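Local atomic coordinates of glutathione S-transferase family protein (Populus trichocarpa, PDB entry 5F06), a protein that binds glutathione and probably transfers it onto electrophilic substrates as a Phi-class transferase of cellular detoxification. Residues Arg67-Thr70 against Ser71-Glu75. Residues are numbered along the deposited sequence; the frame is centred on the assembly and turned at random.
Sequences RAIT and SYIAE
Ile69 and Ile73 run alongside each other from successive turns of one helix. Ile73 is modelled in two conformers; in one of them its CD1 rests 3.7 Å from Ile69 CG2, and its CG1, anti to the carbonyl carbon (chi1 -68°), lies 3.2 Å from Ile69 O. That same oxygen accepts the backbone N-H of Ile73 at 3.0 Å. Ala74 N to Thr70 O, 2.8 Å, and Tyr72 N to Ala68 O, 2.9 Å, repeat the i to i+4 pattern. At the Arg67 end two groups converge on one oxygen: Ser71 N hydrogen-bonds Arg67 O at 3.1 Å, and the hydroxyl of Thr70 is turned back toward the preceding turn (chi1 56°). Thr70 OG1 hydrogen-bonds His168 NE2 and also lies 3.1 Å from Arg67 O.

Farther out, the isoleucine pair packs on helix 11-22 through Val16, Cys19 and Leu20, while Tyr72 lies on strand 61-64 and hydrogen-bonds Glu58 through its hydroxyl. Arg67 is salt-bridged to Glu103 and touches the bound glutathione; Ser71 OG hydrogen-bonds Lys97 NZ of the second subunit. Helix 66-76 thus closes the thioredoxin-like N-terminal domain of the GST fold: its first turn serves the glutathione site through Arg67, and Arg67, Ala68, Ser71 and Tyr72 also meet the second subunit at the dimer interface.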
loop_
_atom_site.group_PDB
_atom_site.type_symbol
_atom_site.label_atom_id
_atom_site.label_comp_id
_atom_site.label_asym_id
_atom_site.label_seq_id
_atom_site.Cartn_x
_atom_site.Cartn_y
_atom_site.Cartn_z
ATOM N N ARG A 67 -1.110 -6.548 5.423
ATOM C CA ARG A 67 -2.270 -6.286 4.578
ATOM C C ARG A 67 -2.363 -7.269 3.405
ATOM O O ARG A 67 -3.425 -7.419 2.794
ATOM C CB ARG A 67 -2.231 -4.847 4.068
ATOM C CG ARG A 67 -2.207 -3.785 5.180
ATOM C CD ARG A 67 -1.804 -2.428 4.621
ATOM N NE ARG A 67 -1.691 -1.384 5.641
ATOM C CZ ARG A 67 -0.665 -1.255 6.478
ATOM N NH1 ARG A 67 0.349 -2.113 6.443
ATOM N NH2 ARG A 67 -0.657 -0.265 7.362
ATOM N N ALA A 68 -1.257 -7.932 3.081
ATOM C CA ALA A 68 -1.308 -9.041 2.127
ATOM C C ALA A 68 -1.989 -10.229 2.799
ATOM O O ALA A 68 -2.776 -10.956 2.183
ATOM C CB ALA A 68 0.085 -9.418 1.646
ATOM N N ILE A 69 -1.692 -10.409 4.079
ATOM C CA ILE A 69 -2.247 -11.522 4.834
ATOM C C ILE A 69 -3.748 -11.328 5.041
ATOM O O ILE A 69 -4.529 -12.257 4.873
ATOM C CB ILE A 69 -1.542 -11.681 6.196
ATOM C CG1 ILE A 69 -0.075 -12.063 5.985
ATOM C CG2 ILE A 69 -2.233 -12.743 7.030
ATOM C CD1 ILE A 69 0.796 -11.952 7.234
ATOM N N THR A 70 -4.157 -10.118 5.398
ATOM C CA THR A 70 -5.579 -9.841 5.584
ATOM C C THR A 70 -6.344 -9.993 4.271
ATOM O O THR A 70 -7.438 -10.556 4.246
ATOM C CB THR A 70 -5.827 -8.432 6.141
ATOM O OG1 THR A 70 -5.215 -7.455 5.288
ATOM C CG2 THR A 70 -5.272 -8.303 7.562
ATOM N N SER A 71 -5.763 -9.485 3.187
ATOM C CA SER A 71 -6.383 -9.562 1.870
ATOM C C SER A 71 -6.552 -11.022 1.444
ATOM O O SER A 71 -7.598 -11.417 0.922
ATOM C CB SER A 71 -5.542 -8.792 0.841
ATOM O OG SER A 71 -6.152 -8.787 -0.438
ATOM N N TYR A 72 -5.518 -11.819 1.677
ATOM C CA TYR A 72 -5.575 -13.249 1.400
ATOM C C TYR A 72 -6.708 -13.918 2.173
ATOM O O TYR A 72 -7.549 -14.610 1.594
ATOM C CB TYR A 72 -4.241 -13.906 1.757
ATOM C CG TYR A 72 -4.260 -15.397 1.600
ATOM C CD1 TYR A 72 -4.386 -15.974 0.343
ATOM C CD2 TYR A 72 -4.152 -16.235 2.701
ATOM C CE1 TYR A 72 -4.405 -17.339 0.185
ATOM C CE2 TYR A 72 -4.170 -17.611 2.551
ATOM C CZ TYR A 72 -4.297 -18.155 1.290
ATOM O OH TYR A 72 -4.315 -19.521 1.119
ATOM N N ILE A 73 -6.720 -13.703 3.483
ATOM C CA ILE A 73 -7.735 -14.279 4.358
ATOM C C ILE A 73 -9.136 -13.827 3.944
ATOM O O ILE A 73 -10.057 -14.641 3.843
ATOM C CB ILE A 73 -7.463 -13.891 5.828
ATOM C CG1 ILE A 73 -6.186 -14.581 6.317
ATOM C CG2 ILE A 73 -8.634 -14.269 6.727
ATOM C CD1 ILE A 73 -5.673 -14.060 7.649
ATOM N N ALA A 74 -9.289 -12.532 3.690
ATOM C CA ALA A 74 -10.584 -11.973 3.317
ATOM C C ALA A 74 -11.100 -12.559 2.002
ATOM O O ALA A 74 -12.296 -12.810 1.853
ATOM C CB ALA A 74 -10.492 -10.457 3.219
ATOM N N GLU A 75 -10.197 -12.787 1.056
ATOM C CA GLU A 75 -10.574 -13.332 -0.241
ATOM C C GLU A 75 -10.857 -14.834 -0.158
ATOM O O GLU A 75 -11.832 -15.320 -0.730
ATOM C CB GLU A 75 -9.473 -13.053 -1.272
ATOM C CG GLU A 75 -9.660 -13.748 -2.615
ATOM C CD GLU A 75 -10.937 -13.331 -3.316
ATOM O OE1 GLU A 75 -11.567 -14.191 -3.968
ATOM O OE2 GLU A 75 -11.312 -12.142 -3.219
#